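Hypothetical protein Atu0636 (Agrobacterium tumefaciens, PDB 2OZV) is probably an S-adenosylmethionine-dependent O-methyltransferase with a Rossmann-like fold, its substrate not yet known. Local coordinates at residues Gln173-Ala176 / Glu177-Ala181; Asp238-Asn242 / Gly243-Tyr247. All coordinates share one frame; numbering follows the deposited sequence. Where two conformers were deposited one is given.

Contact 1 (173-181) takes in a 3-10 lead-in and nearly all of the short helix 175-182, in the crossover between strands 164-170 and 186-195; contact 2 (238-247) is the end of helix 235-241 and the chain that leaves it. Their centres are 26 Å apart and their nearest atoms about 14 Å, so they do not touch. Both nevertheless reach strand 186-195: Val175 packs on its Ile191, and the Tyr247 hydroxyl hydrogen-bonds to its Thr192. Contact 1 also faces the second subunit, whereas no other chain of the assembly touches contact 2. In methyltransferases of this fold the cofactor usually lies at the carboxyl ends of strands equivalent to 38-42 and 61-67.

Contact 1 (Gln173-Ala176 / Glu177-Ala181); sequences QSVA and EIIAA
Ile178, Ile179 and Ala180 each give their backbone N-H to the carbonyl four residues back, Ser174 O, Val175 O and Ala176 O respectively, with all three N to O distances at 3.0 Å; the middle bond is the straightest, at 172°. One residue earlier a water stands in for the direct bond: it accepts from Glu177 N at 2.8 Å and donates more loosely to Gln173 O at 3.3 Å. Val175 and Ile179 then lie side by side on one face, pointing the same way, and Val175 CG2 meets Ile179 CD1 at 3.8 Å. With CG1 anti to the carbonyl carbon (chi1 -65°), the longer branch of Ile179 runs back along the helix, bringing CG1 to 3.4 Å from Val175 O before CD1 reaches the methyl. This turn opens the helix of a beta-alpha-beta crossover between the parallel strands 164-170 and 186-195 of the Rossmann-like methyltransferase sheet. Ile178 repeats the arrangement one residue earlier along the helix: its CD1 lies 3.8 Å from Ser174 CB, and the same branch covers Ser174 O. The buried Ile178 continues onto Leu168 of the sheet and Phe149 of helix 148-159. The Val175 and Ile179 face also meets the second subunit, where Val175 packs on Ile179 of that subunit and Ile179 on Val175 of that subunit.

Contact 2 (Asp238-Asn242 / Gly243-Tyr247); sequences DDLNN and GRAAY
Arg244 N reaches back 2.9 Å to Asp239 O, and Gly243 N lies 3.1 Å from Leu240 O; with Gly243 at a positive phi of 71°, these two bonds make the Schellman motif that ends helix 235-241. The first is bent at its hydrogen (138°), while Gly243 N sits well above the plane of the Leu240 carbonyl. Arg244 then folds over the last turn: its CB rests on Asp239 O, and its CG packs against Asn242 CB at 3.7 Å. Beyond CG the arginine is extended, crossing the Asp239 side chain obliquely, so that CD passes 3.9 Å from Asp239 OD1. The charged ends stay apart, with Asp239 OD1 and Arg244 NE separated by 5.1 Å, too far for a salt bridge. On the buried side, Leu240 has CG anti to its carbonyl carbon (chi1 -63°) and CD1 extended, which turns the other methyl, CD2, onto the departing chain, 4.1 Å from both Ala245 CB and Tyr247 CB. Tyr247 swings its ring away from Leu240, and its hydroxyl hydrogen-bonds to the Thr192 hydroxyl. A water donates to Leu240 O at 2.6 Å and to Ala245 O at 2.7 Å.

Contact 1 (Gln173-Ala176 / Glu177-Ala181)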
# COMPACT_ATOMS: atom_id res chain seq x y z
N GLN B 173 7.62 -3.26 0.30
CA GLN B 173 8.40 -2.03 0.45
C GLN B 173 8.62 -1.29 -0.87
O GLN B 173 9.04 -0.11 -0.87
CB GLN B 173 9.74 -2.29 1.14
CG GLN B 173 10.63 -3.26 0.40
CD GLN B 173 11.83 -3.66 1.21
OE1 GLN B 173 12.96 -3.30 0.88
NE2 GLN B 173 11.61 -4.41 2.29
N SER B 174 8.33 -1.98 -1.98
CA SER B 174 8.52 -1.39 -3.30
C SER B 174 7.35 -0.54 -3.77
O SER B 174 7.38 -0.04 -4.91
CB SER B 174 8.81 -2.49 -4.32
OG SER B 174 10.08 -3.04 -3.96
N VAL B 175 6.31 -0.40 -2.93
CA VAL B 175 5.04 0.17 -3.40
C VAL B 175 5.23 1.56 -4.02
O VAL B 175 4.66 1.84 -5.09
CB VAL B 175 3.94 0.15 -2.28
CG1 VAL B 175 4.31 1.02 -1.11
CG2 VAL B 175 2.58 0.55 -2.84
N ALA B 176 6.03 2.42 -3.38
CA ALA B 176 6.19 3.79 -3.90
C ALA B 176 6.89 3.80 -5.27
O ALA B 176 6.47 4.53 -6.18
CB ALA B 176 6.94 4.71 -2.91
N GLU B 177 7.93 2.97 -5.42
CA GLU B 177 8.68 2.88 -6.67
C GLU B 177 7.76 2.37 -7.80
O GLU B 177 7.86 2.82 -8.94
CB GLU B 177 9.95 1.99 -6.51
CG GLU B 177 10.89 1.97 -7.73
CD GLU B 177 12.27 1.32 -7.49
OE1 GLU B 177 12.71 1.17 -6.33
OE2 GLU B 177 12.95 0.97 -8.49
N ILE B 178 6.87 1.43 -7.47
CA ILE B 178 5.99 0.85 -8.46
C ILE B 178 4.95 1.86 -8.93
O ILE B 178 4.72 2.04 -10.15
CB ILE B 178 5.32 -0.40 -7.92
CG1 ILE B 178 6.35 -1.54 -7.82
CG2 ILE B 178 4.20 -0.85 -8.84
CD1 ILE B 178 5.92 -2.61 -6.81
N ILE B 179 4.31 2.54 -7.98
CA ILE B 179 3.34 3.57 -8.34
C ILE B 179 3.98 4.66 -9.19
O ILE B 179 3.39 5.08 -10.20
CB ILE B 179 2.65 4.17 -7.07
CG1 ILE B 179 1.81 3.09 -6.36
CG2 ILE B 179 1.87 5.46 -7.41
CD1 ILE B 179 1.38 3.51 -4.89
N ALA B 180 5.18 5.10 -8.82
CA ALA B 180 5.87 6.15 -9.59
C ALA B 180 6.20 5.69 -11.02
O ALA B 180 6.05 6.45 -11.97
CB ALA B 180 7.12 6.61 -8.88
N ALA B 181 6.64 4.44 -11.14
CA ALA B 181 7.02 3.88 -12.45
C ALA B 181 5.79 3.73 -13.35
O ALA B 181 5.88 3.91 -14.57
CB ALA B 181 7.72 2.53 -12.26
O HOH W 1 9.57 2.04 -3.30

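Contact 2 (Asp238-Asn242 / Gly243-Tyr247)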
# COMPACT_ATOMS: atom_id res chain seq x y z
N ASP B 238 -4.59 -22.16 -2.39
CA ASP B 238 -4.25 -23.50 -2.84
C ASP B 238 -4.65 -23.73 -4.30
O ASP B 238 -3.86 -24.31 -5.05
CB ASP B 238 -4.84 -24.56 -1.92
CG ASP B 238 -4.20 -25.91 -2.14
OD1 ASP B 238 -2.95 -26.03 -2.05
OD2 ASP B 238 -4.95 -26.85 -2.46
N ASP B 239 -5.85 -23.29 -4.69
CA ASP B 239 -6.27 -23.29 -6.10
C ASP B 239 -5.32 -22.51 -7.02
O ASP B 239 -5.00 -22.97 -8.12
CB ASP B 239 -7.69 -22.74 -6.24
CG ASP B 239 -8.75 -23.71 -5.79
OD1 ASP B 239 -8.48 -24.93 -5.78
OD2 ASP B 239 -9.87 -23.24 -5.44
N LEU B 240 -4.88 -21.33 -6.57
CA LEU B 240 -3.92 -20.55 -7.35
C LEU B 240 -2.63 -21.35 -7.53
O LEU B 240 -2.10 -21.46 -8.65
CB LEU B 240 -3.64 -19.20 -6.69
CG LEU B 240 -4.82 -18.24 -6.56
CD1 LEU B 240 -4.31 -16.94 -5.96
CD2 LEU B 240 -5.58 -17.99 -7.89
N ASN B 241 -2.15 -21.95 -6.44
CA ASN B 241 -0.93 -22.76 -6.47
C ASN B 241 -0.97 -23.97 -7.41
O ASN B 241 0.03 -24.27 -8.07
CB ASN B 241 -0.55 -23.19 -5.05
CG ASN B 241 0.89 -23.65 -4.96
OD1 ASN B 241 1.82 -22.90 -5.29
ND2 ASN B 241 1.09 -24.88 -4.49
N ASN B 242 -2.12 -24.63 -7.48
CA ASN B 242 -2.32 -25.79 -8.34
C ASN B 242 -2.54 -25.43 -9.81
O ASN B 242 -2.67 -26.31 -10.65
CB ASN B 242 -3.52 -26.64 -7.86
CG ASN B 242 -3.29 -27.29 -6.48
OD1 ASN B 242 -4.19 -27.95 -5.95
ND2 ASN B 242 -2.10 -27.09 -5.91
N GLY B 243 -2.60 -24.13 -10.13
CA GLY B 243 -2.96 -23.72 -11.49
C GLY B 243 -4.43 -23.98 -11.77
O GLY B 243 -4.85 -24.01 -12.93
N ARG B 244 -5.21 -24.16 -10.71
CA ARG B 244 -6.64 -24.46 -10.79
C ARG B 244 -7.54 -23.23 -10.95
O ARG B 244 -8.76 -23.36 -11.14
CB ARG B 244 -7.08 -25.25 -9.54
CG ARG B 244 -6.74 -26.74 -9.59
CD ARG B 244 -7.59 -27.52 -8.59
NE ARG B 244 -7.57 -28.98 -8.71
CZ ARG B 244 -7.12 -29.71 -9.74
NH1 ARG B 244 -6.60 -29.14 -10.82
NH2 ARG B 244 -7.18 -31.05 -9.67
N ALA B 245 -6.94 -22.04 -10.86
CA ALA B 245 -7.69 -20.79 -10.88
C ALA B 245 -6.80 -19.60 -11.22
O ALA B 245 -5.59 -19.62 -11.01
CB ALA B 245 -8.39 -20.55 -9.52
N ALA B 246 -7.44 -18.56 -11.76
CA ALA B 246 -6.82 -17.25 -11.89
C ALA B 246 -7.31 -16.34 -10.76
O ALA B 246 -8.34 -16.58 -10.14
CB ALA B 246 -7.17 -16.65 -13.22
N TYR B 247 -6.55 -15.28 -10.53
CA TYR B 247 -6.98 -14.22 -9.62
C TYR B 247 -7.26 -12.99 -10.48
O TYR B 247 -6.33 -12.30 -10.92
CB TYR B 247 -5.89 -13.99 -8.59
CG TYR B 247 -6.13 -12.77 -7.69
CD1 TYR B 247 -7.42 -12.49 -7.22
CD2 TYR B 247 -5.10 -11.89 -7.35
CE1 TYR B 247 -7.67 -11.37 -6.41
CE2 TYR B 247 -5.34 -10.77 -6.53
CZ TYR B 247 -6.62 -10.53 -6.06
OH TYR B 247 -6.86 -9.42 -5.29
O HOH W 2 -3.08 -20.52 -10.88